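Local atomic coordinates of ribonuclease VapC (Haemophilus influenzae, PDB entry 6NKL), a protein that probably acts as the toxin of a toxin-antitoxin pair, a magnesium-dependent ribonuclease of the PIN-domain family that cleaves RNA. Residues G82-T87 against R123-Q128; V112-N117 against Q128-T133; Y3-N8 against D32-S37; E75-H80 against A103-S108. One frame throughout, in Å; residues are numbered along the deposited sequence.

Interaction 1. Residues G82-T87 against R123-Q128; sequences GKWANT and RITDLQ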
loop_
_atom_site.group_PDB
_atom_site.type_symbol
_atom_site.label_atom_id
_atom_site.label_comp_id
_atom_site.label_asym_id
_atom_site.label_seq_id
_atom_site.Cartn_x
_atom_site.Cartn_y
_atom_site.Cartn_z
ATOM N N GLY B 82 -7.239 -2.589 7.307
ATOM C CA GLY B 82 -8.681 -2.784 7.284
ATOM C C GLY B 82 -9.381 -2.168 8.482
ATOM O O GLY B 82 -10.449 -1.569 8.349
ATOM N N LYS B 83 -8.802 -2.322 9.675
ATOM C CA LYS B 83 -9.420 -1.751 10.867
ATOM C C LYS B 83 -9.459 -0.241 10.776
ATOM O O LYS B 83 -10.501 0.381 10.991
ATOM C CB LYS B 83 -8.653 -2.173 12.122
ATOM C CG LYS B 83 -9.305 -1.723 13.420
ATOM C CD LYS B 83 -8.285 -1.575 14.562
ATOM C CE LYS B 83 -7.410 -2.825 14.671
ATOM N NZ LYS B 83 -6.297 -2.691 15.678
ATOM N N TRP B 84 -8.319 0.371 10.445
ATOM C CA TRP B 84 -8.214 1.814 10.562
ATOM C C TRP B 84 -8.832 2.516 9.367
ATOM O O TRP B 84 -9.418 3.589 9.525
ATOM C CB TRP B 84 -6.737 2.214 10.769
ATOM C CG TRP B 84 -6.349 1.941 12.183
ATOM C CD1 TRP B 84 -5.529 0.956 12.651
ATOM C CD2 TRP B 84 -6.827 2.641 13.325
ATOM N NE1 TRP B 84 -5.456 1.012 14.021
ATOM C CE2 TRP B 84 -6.255 2.034 14.462
ATOM C CE3 TRP B 84 -7.691 3.717 13.496
ATOM C CZ2 TRP B 84 -6.517 2.478 15.764
ATOM C CZ3 TRP B 84 -7.953 4.167 14.791
ATOM C CH2 TRP B 84 -7.376 3.540 15.911
ATOM N N ALA B 85 -8.753 1.924 8.182
ATOM C CA ALA B 85 -9.524 2.454 7.057
ATOM C C ALA B 85 -11.014 2.517 7.385
ATOM O O ALA B 85 -11.709 3.464 7.004
ATOM C CB ALA B 85 -9.325 1.592 5.816
ATOM N N ASN B 86 -11.529 1.511 8.072
ATOM C CA ASN B 86 -12.951 1.524 8.428
ATOM C C ASN B 86 -13.242 2.632 9.435
ATOM O O ASN B 86 -14.111 3.485 9.211
ATOM C CB ASN B 86 -13.346 0.168 8.983
ATOM C CG ASN B 86 -14.771 0.135 9.460
ATOM O OD1 ASN B 86 -15.052 -0.097 10.646
ATOM N ND2 ASN B 86 -15.687 0.362 8.540
ATOM N N THR B 87 -12.484 2.664 10.537
ATOM C CA THR B 87 -12.650 3.724 11.529
ATOM C C THR B 87 -12.504 5.100 10.896
ATOM O O THR B 87 -13.325 5.991 11.138
ATOM C CB THR B 87 -11.647 3.539 12.668
ATOM O OG1 THR B 87 -11.928 2.328 13.387
ATOM C CG2 THR B 87 -11.708 4.690 13.634
ATOM N N ARG B 123 -4.985 10.202 15.383
ATOM C CA ARG B 123 -6.263 9.486 15.264
ATOM C C ARG B 123 -6.079 7.971 15.235
ATOM O O ARG B 123 -7.037 7.219 15.478
ATOM C CB ARG B 123 -6.999 9.923 13.997
ATOM C CG ARG B 123 -7.178 11.429 13.892
ATOM C CD ARG B 123 -7.657 11.837 12.529
ATOM N NE ARG B 123 -8.049 13.245 12.467
ATOM C CZ ARG B 123 -9.313 13.685 12.549
ATOM N NH1 ARG B 123 -10.311 12.833 12.684
ATOM N NH2 ARG B 123 -9.581 14.985 12.462
ATOM N N ILE B 124 -4.872 7.503 14.930
ATOM C CA ILE B 124 -4.566 6.081 14.975
ATOM C C ILE B 124 -4.009 5.830 16.375
ATOM O O ILE B 124 -2.801 5.912 16.637
ATOM C CB ILE B 124 -3.605 5.675 13.873
ATOM C CG1 ILE B 124 -4.129 6.155 12.519
ATOM C CG2 ILE B 124 -3.460 4.202 13.843
ATOM C CD1 ILE B 124 -3.112 5.987 11.418
ATOM N N THR B 125 -4.908 5.494 17.287
ATOM C CA THR B 125 -4.605 5.621 18.706
ATOM C C THR B 125 -3.618 4.588 19.206
ATOM O O THR B 125 -3.021 4.807 20.266
ATOM C CB THR B 125 -5.904 5.530 19.491
ATOM O OG1 THR B 125 -6.537 4.281 19.200
ATOM C CG2 THR B 125 -6.852 6.658 19.074
ATOM N N ASP B 126 -3.417 3.476 18.491
ATOM C CA ASP B 126 -2.398 2.506 18.885
ATOM C C ASP B 126 -1.073 2.661 18.132
ATOM O O ASP B 126 -0.169 1.827 18.293
ATOM C CB ASP B 126 -2.934 1.076 18.750
ATOM C CG ASP B 126 -3.196 0.656 17.332
ATOM O OD1 ASP B 126 -3.073 -0.576 17.066
ATOM O OD2 ASP B 126 -3.550 1.520 16.499
ATOM N N LEU B 127 -0.919 3.724 17.353
ATOM C CA LEU B 127 0.329 3.981 16.653
ATOM C C LEU B 127 1.321 4.623 17.601
ATOM O O LEU B 127 1.008 5.623 18.246
ATOM C CB LEU B 127 0.081 4.899 15.457
ATOM C CG LEU B 127 1.311 5.369 14.704
ATOM C CD1 LEU B 127 2.017 4.177 14.138
ATOM C CD2 LEU B 127 0.887 6.316 13.613
ATOM N N GLN B 128 2.521 4.071 17.659
ATOM C CA GLN B 128 3.626 4.727 18.345
ATOM C C GLN B 128 4.359 5.618 17.340
ATOM O O GLN B 128 4.841 5.136 16.311
ATOM C CB GLN B 128 4.563 3.678 18.941
ATOM C CG GLN B 128 3.859 2.702 19.900
ATOM C CD GLN B 128 4.846 1.777 20.562
ATOM O OE1 GLN B 128 5.742 2.224 21.278
ATOM N NE2 GLN B 128 4.700 0.478 20.319
HETATM O O HOH W 1 -4.266 -1.621 14.858
#

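Interaction 2. Residues V112-N117 against Q128-T133; sequences VLITHN and QWQDWT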
loop_
_atom_site.group_PDB
_atom_site.type_symbol
_atom_site.label_atom_id
_atom_site.label_comp_id
_atom_site.label_asym_id
_atom_site.label_seq_id
_atom_site.Cartn_x
_atom_site.Cartn_y
_atom_site.Cartn_z
ATOM N N VAL B 112 8.180 2.310 15.894
ATOM C CA VAL B 112 7.882 3.702 16.212
ATOM C C VAL B 112 7.989 4.481 14.907
ATOM O O VAL B 112 9.023 4.437 14.243
ATOM C CB VAL B 112 8.861 4.242 17.265
ATOM C CG1 VAL B 112 8.680 5.736 17.475
ATOM C CG2 VAL B 112 8.676 3.476 18.601
ATOM N N LEU B 113 6.928 5.164 14.511
ATOM C CA LEU B 113 6.960 5.912 13.256
ATOM C C LEU B 113 7.475 7.321 13.526
ATOM O O LEU B 113 6.962 8.017 14.409
ATOM C CB LEU B 113 5.577 5.956 12.604
ATOM C CG LEU B 113 5.484 6.624 11.228
ATOM C CD1 LEU B 113 6.170 5.765 10.163
ATOM C CD2 LEU B 113 4.048 6.891 10.826
ATOM N N ILE B 114 8.496 7.723 12.766
ATOM C CA ILE B 114 9.120 9.039 12.863
ATOM C C ILE B 114 8.587 9.928 11.751
ATOM O O ILE B 114 8.699 9.586 10.569
ATOM C CB ILE B 114 10.648 8.956 12.755
ATOM C CG1 ILE B 114 11.252 8.010 13.787
ATOM C CG2 ILE B 114 11.232 10.341 12.967
ATOM C CD1 ILE B 114 10.743 8.222 15.180
ATOM N N THR B 115 8.069 11.095 12.116
ATOM C CA THR B 115 7.343 11.916 11.170
ATOM C C THR B 115 7.747 13.384 11.347
ATOM O O THR B 115 8.582 13.734 12.188
ATOM C CB THR B 115 5.839 11.695 11.351
ATOM O OG1 THR B 115 5.121 12.431 10.366
ATOM C CG2 THR B 115 5.439 12.164 12.681
ATOM N N HIS B 116 7.196 14.234 10.487
ATOM C CA HIS B 116 7.297 15.684 10.610
ATOM C C HIS B 116 5.945 16.239 10.218
ATOM O O HIS B 116 5.495 16.025 9.085
ATOM C CB HIS B 116 8.375 16.277 9.703
ATOM C CG HIS B 116 8.321 17.776 9.598
ATOM N ND1 HIS B 116 8.663 18.609 10.645
ATOM C CD2 HIS B 116 7.951 18.588 8.580
ATOM C CE1 HIS B 116 8.520 19.868 10.271
ATOM N NE2 HIS B 116 8.098 19.883 9.018
ATOM N N ASN B 117 5.284 16.893 11.157
ATOM C CA ASN B 117 4.103 17.686 10.852
ATOM C C ASN B 117 2.988 16.843 10.219
ATOM O O ASN B 117 2.399 17.203 9.196
ATOM C CB ASN B 117 4.504 18.855 9.954
ATOM C CG ASN B 117 3.548 20.019 10.044
ATOM O OD1 ASN B 117 2.680 20.068 10.927
ATOM N ND2 ASN B 117 3.701 20.974 9.128
ATOM N N GLN B 128 2.521 4.071 17.659
ATOM C CA GLN B 128 3.626 4.727 18.345
ATOM C C GLN B 128 4.359 5.618 17.340
ATOM O O GLN B 128 4.841 5.136 16.311
ATOM C CB GLN B 128 4.563 3.678 18.941
ATOM C CG GLN B 128 3.859 2.702 19.900
ATOM C CD GLN B 128 4.846 1.777 20.562
ATOM O OE1 GLN B 128 5.742 2.224 21.278
ATOM N NE2 GLN B 128 4.700 0.478 20.319
ATOM N N TRP B 129 4.423 6.917 17.615
ATOM C CA TRP B 129 5.121 7.801 16.708
ATOM C C TRP B 129 5.701 8.993 17.454
ATOM O O TRP B 129 5.352 9.290 18.607
ATOM C CB TRP B 129 4.207 8.268 15.577
ATOM C CG TRP B 129 3.060 9.034 16.083
ATOM C CD1 TRP B 129 1.964 8.542 16.708
ATOM C CD2 TRP B 129 2.907 10.447 16.042
ATOM N NE1 TRP B 129 1.120 9.564 17.045
ATOM C CE2 TRP B 129 1.671 10.747 16.641
ATOM C CE3 TRP B 129 3.683 11.490 15.526
ATOM C CZ2 TRP B 129 1.197 12.054 16.763
ATOM C CZ3 TRP B 129 3.222 12.785 15.648
ATOM C CH2 TRP B 129 1.983 13.056 16.257
ATOM N N GLN B 130 6.622 9.652 16.763
ATOM C CA GLN B 130 7.393 10.762 17.281
ATOM C C GLN B 130 7.714 11.677 16.118
ATOM O O GLN B 130 7.952 11.210 15.002
ATOM C CB GLN B 130 8.694 10.313 17.937
ATOM C CG GLN B 130 8.439 9.385 19.142
ATOM C CD GLN B 130 9.706 8.759 19.708
ATOM O OE1 GLN B 130 10.818 9.197 19.417
ATOM N NE2 GLN B 130 9.534 7.702 20.502
ATOM N N ASP B 131 7.728 12.977 16.398
ATOM C CA ASP B 131 8.168 14.011 15.459
ATOM C C ASP B 131 9.576 14.381 15.904
ATOM O O ASP B 131 9.758 15.042 16.924
ATOM C CB ASP B 131 7.210 15.204 15.473
ATOM C CG ASP B 131 7.595 16.291 14.474
ATOM O OD1 ASP B 131 8.817 16.463 14.268
ATOM O OD2 ASP B 131 6.689 16.965 13.904
ATOM N N TRP B 132 10.575 13.902 15.182
ATOM C CA TRP B 132 11.952 14.153 15.574
ATOM C C TRP B 132 12.429 15.539 15.183
ATOM O O TRP B 132 13.617 15.816 15.347
ATOM C CB TRP B 132 12.887 13.102 14.972
ATOM C CG TRP B 132 12.996 11.852 15.768
ATOM C CD1 TRP B 132 12.276 11.525 16.864
ATOM C CD2 TRP B 132 13.875 10.754 15.521
ATOM N NE1 TRP B 132 12.650 10.288 17.340
ATOM C CE2 TRP B 132 13.639 9.797 16.532
ATOM C CE3 TRP B 132 14.869 10.499 14.570
ATOM C CZ2 TRP B 132 14.341 8.604 16.603
ATOM C CZ3 TRP B 132 15.562 9.329 14.643
ATOM C CH2 TRP B 132 15.285 8.379 15.644
ATOM N N THR B 133 11.554 16.408 14.677
ATOM C CA THR B 133 11.934 17.795 14.426
ATOM C C THR B 133 11.585 18.705 15.605
ATOM O O THR B 133 12.228 19.731 15.780
ATOM C CB THR B 133 11.271 18.334 13.137
ATOM O OG1 THR B 133 9.868 18.472 13.315
ATOM C CG2 THR B 133 11.526 17.443 11.917
#

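Interaction 3. Residues Y3-N8 against D32-S37; sequences YMLDTN and DRLVMS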
loop_
_atom_site.group_PDB
_atom_site.type_symbol
_atom_site.label_atom_id
_atom_site.label_comp_id
_atom_site.label_asym_id
_atom_site.label_seq_id
_atom_site.Cartn_x
_atom_site.Cartn_y
_atom_site.Cartn_z
ATOM N N TYR B 3 12.692 2.009 14.290
ATOM C CA TYR B 3 12.276 3.360 13.952
ATOM C C TYR B 3 12.052 3.463 12.438
ATOM O O TYR B 3 13.002 3.335 11.646
ATOM C CB TYR B 3 13.360 4.345 14.401
ATOM C CG TYR B 3 13.499 4.514 15.918
ATOM C CD1 TYR B 3 12.602 5.301 16.624
ATOM C CD2 TYR B 3 14.539 3.914 16.630
ATOM C CE1 TYR B 3 12.714 5.466 17.994
ATOM C CE2 TYR B 3 14.656 4.088 18.021
ATOM C CZ TYR B 3 13.743 4.874 18.681
ATOM O OH TYR B 3 13.800 5.063 20.044
ATOM N N MET B 4 10.815 3.747 12.038
ATOM C CA MET B 4 10.433 3.846 10.625
ATOM C C MET B 4 10.271 5.322 10.266
ATOM O O MET B 4 9.372 5.997 10.767
ATOM C CB MET B 4 9.144 3.068 10.346
ATOM C CG MET B 4 8.596 3.198 8.900
ATOM S SD MET B 4 7.190 2.118 8.548
ATOM C CE MET B 4 8.022 0.521 8.384
ATOM N N LEU B 5 11.132 5.813 9.396
ATOM C CA LEU B 5 11.066 7.197 8.960
ATOM C C LEU B 5 10.020 7.311 7.863
ATOM O O LEU B 5 10.123 6.636 6.827
ATOM C CB LEU B 5 12.409 7.678 8.430
ATOM C CG LEU B 5 13.674 7.373 9.215
ATOM C CD1 LEU B 5 14.771 8.175 8.550
ATOM C CD2 LEU B 5 13.509 7.738 10.639
ATOM N N ASP B 6 9.044 8.176 8.076
ATOM C CA ASP B 6 7.994 8.359 7.095
ATOM C C ASP B 6 8.496 9.282 5.976
ATOM O O ASP B 6 9.606 9.813 6.011
ATOM C CB ASP B 6 6.730 8.868 7.783
ATOM C CG ASP B 6 6.646 10.390 7.869
ATOM O OD1 ASP B 6 7.704 11.076 7.843
ATOM O OD2 ASP B 6 5.484 10.897 7.990
ATOM N N THR B 7 7.656 9.498 4.976
ATOM C CA THR B 7 8.064 10.284 3.812
ATOM C C THR B 7 8.308 11.747 4.169
ATOM O O THR B 7 9.209 12.375 3.612
ATOM C CB THR B 7 6.984 10.172 2.741
ATOM O OG1 THR B 7 6.690 8.788 2.510
ATOM C CG2 THR B 7 7.419 10.854 1.452
ATOM N N ASN B 8 7.507 12.314 5.079
ATOM C CA ASN B 8 7.643 13.736 5.415
ATOM C C ASN B 8 8.964 14.038 6.107
ATOM O O ASN B 8 9.572 15.075 5.842
ATOM C CB ASN B 8 6.498 14.213 6.315
ATOM C CG ASN B 8 5.167 14.283 5.591
ATOM O OD1 ASN B 8 4.124 14.073 6.186
ATOM N ND2 ASN B 8 5.201 14.566 4.304
ATOM N N ASP B 32 19.253 -0.761 17.832
ATOM C CA ASP B 32 18.159 0.014 17.260
ATOM C C ASP B 32 18.346 0.085 15.750
ATOM O O ASP B 32 19.470 -0.010 15.249
ATOM C CB ASP B 32 18.097 1.422 17.869
ATOM C CG ASP B 32 17.422 1.453 19.262
ATOM O OD1 ASP B 32 16.821 0.446 19.693
ATOM O OD2 ASP B 32 17.474 2.512 19.932
ATOM N N ARG B 33 17.233 0.195 15.016
ATOM C CA ARG B 33 17.291 0.133 13.558
ATOM C C ARG B 33 16.413 1.204 12.913
ATOM O O ARG B 33 15.300 1.478 13.373
ATOM C CB ARG B 33 16.861 -1.244 13.058
ATOM C CG ARG B 33 17.210 -1.459 11.613
ATOM C CD ARG B 33 16.882 -2.871 11.187
ATOM N NE ARG B 33 17.076 -3.044 9.755
ATOM C CZ ARG B 33 16.487 -3.995 9.046
ATOM N NH1 ARG B 33 15.682 -4.860 9.635
ATOM N NH2 ARG B 33 16.696 -4.073 7.745
ATOM N N LEU B 34 16.940 1.811 11.855
ATOM C CA LEU B 34 16.220 2.770 11.038
ATOM C C LEU B 34 15.808 2.115 9.729
ATOM O O LEU B 34 16.638 1.521 9.031
ATOM C CB LEU B 34 17.081 4.003 10.749
ATOM C CG LEU B 34 17.607 4.823 11.929
ATOM C CD1 LEU B 34 18.409 6.014 11.397
ATOM C CD2 LEU B 34 16.496 5.290 12.816
ATOM N N VAL B 35 14.539 2.260 9.379
ATOM C CA VAL B 35 13.981 1.667 8.175
ATOM C C VAL B 35 12.999 2.657 7.576
ATOM O O VAL B 35 12.613 3.639 8.210
ATOM C CB VAL B 35 13.238 0.334 8.451
ATOM C CG1 VAL B 35 14.218 -0.697 8.919
ATOM C CG2 VAL B 35 12.103 0.569 9.446
ATOM N N MET B 36 12.515 2.314 6.379
ATOM C CA MET B 36 11.445 3.041 5.722
ATOM C C MET B 36 10.490 2.026 5.141
ATOM O O MET B 36 10.880 0.902 4.836
ATOM C CB MET B 36 11.963 3.971 4.611
ATOM C CG MET B 36 12.457 3.278 3.398
ATOM S SD MET B 36 12.918 4.459 2.117
ATOM C CE MET B 36 14.416 5.110 2.779
ATOM N N SER B 37 9.228 2.416 5.025
ATOM C CA SER B 37 8.253 1.550 4.378
ATOM C C SER B 37 8.497 1.548 2.871
ATOM O O SER B 37 9.036 2.512 2.296
ATOM C CB SER B 37 6.826 2.008 4.721
ATOM O OG SER B 37 5.833 1.372 3.926
HETATM O O HOH W 2 8.305 4.877 5.579
#

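Interaction 4. Residues E75-H80 against A103-S108; sequences EQICLH and ACHALS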
loop_
_atom_site.group_PDB
_atom_site.type_symbol
_atom_site.label_atom_id
_atom_site.label_comp_id
_atom_site.label_asym_id
_atom_site.label_seq_id
_atom_site.Cartn_x
_atom_site.Cartn_y
_atom_site.Cartn_z
ATOM N N GLU B 75 1.026 -10.113 6.006
ATOM C CA GLU B 75 -0.407 -10.101 6.236
ATOM C C GLU B 75 -0.804 -9.080 7.286
ATOM O O GLU B 75 -1.883 -8.484 7.184
ATOM C CB GLU B 75 -0.870 -11.495 6.652
ATOM C CG GLU B 75 -2.290 -11.492 7.145
ATOM C CD GLU B 75 -2.846 -12.884 7.404
ATOM O OE1 GLU B 75 -2.213 -13.660 8.158
ATOM O OE2 GLU B 75 -3.941 -13.169 6.878
ATOM N N GLN B 76 0.048 -8.844 8.291
ATOM C CA GLN B 76 -0.361 -7.998 9.416
ATOM C C GLN B 76 -0.673 -6.574 8.987
ATOM O O GLN B 76 -1.545 -5.942 9.573
ATOM C CB GLN B 76 0.716 -7.961 10.513
ATOM C CG GLN B 76 1.019 -9.326 11.138
ATOM C CD GLN B 76 -0.178 -9.924 11.831
ATOM O OE1 GLN B 76 -0.818 -9.260 12.657
ATOM N NE2 GLN B 76 -0.516 -11.182 11.478
ATOM N N ILE B 77 0.019 -6.043 7.976
ATOM C CA ILE B 77 -0.280 -4.676 7.543
ATOM C C ILE B 77 -1.728 -4.584 7.074
ATOM O O ILE B 77 -2.400 -3.572 7.280
ATOM C CB ILE B 77 0.703 -4.220 6.444
ATOM C CG1 ILE B 77 0.611 -2.695 6.237
ATOM C CG2 ILE B 77 0.379 -4.933 5.134
ATOM C CD1 ILE B 77 1.687 -2.089 5.323
ATOM N N CYS B 78 -2.226 -5.640 6.439
ATOM C CA CYS B 78 -3.581 -5.634 5.879
ATOM C C CYS B 78 -4.645 -5.661 6.968
ATOM O O CYS B 78 -5.705 -5.035 6.829
ATOM C CB CYS B 78 -3.773 -6.839 4.940
ATOM S SG CYS B 78 -2.547 -6.894 3.590
ATOM N N LEU B 79 -4.408 -6.430 8.030
ATOM C CA LEU B 79 -5.314 -6.422 9.175
ATOM C C LEU B 79 -5.422 -5.030 9.767
ATOM O O LEU B 79 -6.528 -4.537 10.024
ATOM C CB LEU B 79 -4.840 -7.437 10.229
ATOM C CG LEU B 79 -4.617 -8.851 9.648
ATOM C CD1 LEU B 79 -4.047 -9.825 10.650
ATOM C CD2 LEU B 79 -5.936 -9.411 9.051
ATOM N N HIS B 80 -4.273 -4.362 9.973
ATOM C CA HIS B 80 -4.313 -3.016 10.545
ATOM C C HIS B 80 -4.942 -2.025 9.592
ATOM O O HIS B 80 -5.662 -1.116 10.018
ATOM C CB HIS B 80 -2.915 -2.539 10.917
ATOM C CG HIS B 80 -2.331 -3.252 12.093
ATOM N ND1 HIS B 80 -2.670 -2.935 13.390
ATOM C CD2 HIS B 80 -1.416 -4.250 12.170
ATOM C CE1 HIS B 80 -2.001 -3.719 14.215
ATOM N NE2 HIS B 80 -1.239 -4.528 13.500
ATOM N N ALA B 103 1.565 4.206 8.310
ATOM C CA ALA B 103 1.202 4.013 9.713
ATOM C C ALA B 103 0.911 2.547 10.004
ATOM O O ALA B 103 1.383 1.987 11.004
ATOM C CB ALA B 103 -0.002 4.892 10.068
ATOM N N CYS B 104 0.128 1.904 9.134
ATOM C CA CYS B 104 -0.209 0.507 9.361
ATOM C C CYS B 104 1.022 -0.376 9.234
ATOM O O CYS B 104 1.120 -1.400 9.916
ATOM C CB CYS B 104 -1.295 0.060 8.374
ATOM S SG CYS B 104 -2.849 0.915 8.700
ATOM N N HIS B 105 1.956 -0.019 8.348
ATOM C CA HIS B 105 3.222 -0.745 8.309
ATOM C C HIS B 105 3.922 -0.691 9.661
ATOM O O HIS B 105 4.325 -1.724 10.213
ATOM C CB HIS B 105 4.116 -0.181 7.243
ATOM C CG HIS B 105 5.108 -1.164 6.719
ATOM N ND1 HIS B 105 5.758 -0.989 5.512
ATOM C CD2 HIS B 105 5.572 -2.328 7.234
ATOM C CE1 HIS B 105 6.550 -2.027 5.293
ATOM N NE2 HIS B 105 6.474 -2.840 6.329
ATOM N N ALA B 106 4.067 0.509 10.218
ATOM C CA ALA B 106 4.647 0.622 11.552
ATOM C C ALA B 106 3.859 -0.205 12.572
ATOM O O ALA B 106 4.453 -0.921 13.381
ATOM C CB ALA B 106 4.702 2.088 11.979
ATOM N N LEU B 107 2.522 -0.141 12.538
ATOM C CA LEU B 107 1.734 -0.978 13.452
ATOM C C LEU B 107 2.082 -2.449 13.284
ATOM O O LEU B 107 2.232 -3.181 14.262
ATOM C CB LEU B 107 0.239 -0.783 13.217
ATOM C CG LEU B 107 -0.354 0.529 13.708
ATOM C CD1 LEU B 107 -1.760 0.578 13.224
ATOM C CD2 LEU B 107 -0.321 0.601 15.245
ATOM N N SER B 108 2.237 -2.897 12.047
ATOM C CA SER B 108 2.460 -4.308 11.794
ATOM C C SER B 108 3.815 -4.771 12.289
ATOM O O SER B 108 4.020 -5.971 12.460
ATOM C CB SER B 108 2.367 -4.613 10.293
ATOM O OG SER B 108 3.510 -4.084 9.627
#

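Interaction 1. Residues G82-T87 against R123-Q128
The indole of Trp84 is enclosed on both faces where helix 75-89 meets the turn 124-127. Over one face, close to the ring normal, stands the methyl CG2 of Ile124, 3.6 Å from the centroid of the five-membered ring in a CH-pi contact. CD of Lys83, the preceding residue on the helix, lies 3.8 Å above the plane of the opposite face, displaced toward the rim. The benzo end reaches the backbone of the turn obliquely, with CH2 of Trp84 3.4 Å from N of Thr125 and CZ3 3.3 Å from O of Arg123. Along the NE1-CE2-CZ2 side the carboxylate of Asp126 slides past obliquely, its plane turned 31° from the ring.

A single water joins the polar groups on this side. It accepts from NE1 of Trp84 at 3.0 Å and donates to OD1 of Asp126 at 2.7 Å; its contact with NZ of Lys83 is implausibly short and doubtful. Lys83 NZ and Asp126 OD1 are 4.1 Å apart, beyond a salt bridge, with the water near both. The extended start of the Lys83 chain (chi1 -175°) carries CD over the indole rim, and a bend at chi3 (-50°) turns CE and NZ toward the Asp126 side.

The turn, type I and closed by a bond from Leu127 N to Ile124 O, leads into strand 128-131. Helix 97-109 packs against both segments: Leu107 touches Trp84 and Asp126, and Ala103 receives Ile124 and Leu127.

Interaction 2. Residues V112-N117 against Q128-T133
Leu113 N donates to Gln128 O at 2.8 Å and Leu113 O accepts from Gln130 N at 2.9 Å, so one residue uses both its peptide groups on the neighbouring strand; Thr115 N continues the parallel pairing to Gln130 O. Past the strand ends, side chains take over. His116 ND1 donates to OG1 of Thr133 at 2.9 Å, with the hydroxyl only 5° out of the imidazole plane, and Asn117 N reaches OD2 of Asp131 from above the carboxylate plane. The other oxygen, OD1, accepts from Thr133 N, closing an Asx turn.

Further out, on the side bearing Val112 and Ile114, the CD1 methyl of Ile114 sits over the Trp132 indole, 3.7 Å from the centroid of its five-membered ring. NE1 of Trp132 donates to Gln130 OE1 at 3.0 Å, which fixes the rotation of the indole against that methyl. On the other side Thr115 CG2 meets CE3 of Trp129 at 3.4 Å, while its hydroxyl bonds Asp6, a predicted magnesium ligand.

One oxygen of Asp131 thus serves the loop after each strand, OD2 for Asn117 and OD1 for Thr133. With OD2 4.1 Å from His116 ND1 and not bonded to it, the nearby carboxylate may favour a proton on ND1.

Interaction 3. Residues Y3-N8 against D32-S37
Tyr3 and Leu34 are paired on adjacent parallel strands and send their side chains to the same side of the sheet, where CD2 of Leu34 lies 3.6 Å from CB of Tyr3. The phenol ring turns its edge to Asp32: OD2 is in the ring plane, 3.8 Å from CE2, while the carboxylate stands nearly upright to the ring, the planes 80° apart. OD1 of that carboxylate is bonded to the amino terminus, N of Met1, and OD2 to the backbone N of Leu29; the tyrosine ring also meets Trp132.

Met4 and Val35 point to the other side. With CG of Met4 opposite its backbone N (chi1 176°) and the chain extended through chi2, the sulfur is carried along to Ser37, where SD lies 3.8 Å from CB.

This pairing joins the central strand 2-5 of the PIN-domain parallel sheet to strand 33-37, a right-handed crossover with helices 7-15 and 19-26 between them. Backbone bonds run from Tyr3 N to Arg33 O (2.8 Å), Val35 N to Tyr3 O (2.9 Å) and Leu5 N to Val35 O (2.9 Å).

Where the strands diverge, a water replaces direct pairing, donating to Leu5 O at 2.8 Å and accepting from Ser37 N at 2.7 Å. Asp6 and Ser37 then each cap a following helix. Asp6, a predicted magnesium ligand, offers OD1 to Ile9 N, while Ser37 OG is shared between Ile39 N and His105.

Interaction 4. Residues E75-H80 against A103-S108
CB of Leu107 stands over the centre of the His80 imidazole, 3.7 Å from the ring centroid and 11° off its normal, a CH-pi contact across two crossing helices. CD1 of the same leucine adds a second touch at ND1 of His80, 3.6 Å away. Beside this pair, CB of His80 meets CB of Cys104 at 4.0 Å, and the cysteine sulfur lies against the backbone carbonyl of His80.

Ile77 reaches across with its CG1 branch. Directed opposite the backbone N (chi1 -166°) and extended through chi2, the branch passes beside the Cys104 peptide until CD1 rests 3.6 Å from both CA and CB of His105. Next to it the helices come close enough for backbone to take part: CB of Ser108 is 3.6 Å from N of Ile77 and 3.7 Å from CB of Gln76.

The contact joins helices 75-89 and 97-109 of the PIN domain. Their local axes approach to 8.1 Å and run at 121° to each other, and the small side chains of Cys104 and Ser108 probably help to allow so near a crossing. No hydrogen bond spans it.

Polar groups are instead held elsewhere. Ser108 OG turns back along its own helix and donates to His105 O at 2.6 Å. The His105 ring, whose CB the Ile77 methyl touches, is held from the end of strand 33-37. Tyr81 of helix 75-89 continues the packing onto Cys104, while on another side of that helix Glu75 and Leu79 meet a second subunit, Glu75 bonding Tyr41 of that neighbouring subunit.

Interactions 2 and 3 lie nearer the chain centre and belong to one parallel sheet: strands 2-5 and 112-115 are neighbours in it, and the two contacts meet at the predicted metal ligand Asp6. Both rest on regular backbone hydrogen bonds, with side-chain polar bonds across interaction 2 just beyond its strands. Interactions 1 and 4 lie farther out, share helix 75-89 and have no clear direct hydrogen bond across them; each relies on a CH-pi contact, and interaction 1 adds a bridging water. Helix 97-109 links interactions 1, 3 and 4, touching the 123-128 loop on one side and the strand residues of interaction 3 elsewhere, and Leu113 of interaction 2 packs on its Ala103 and Ala106.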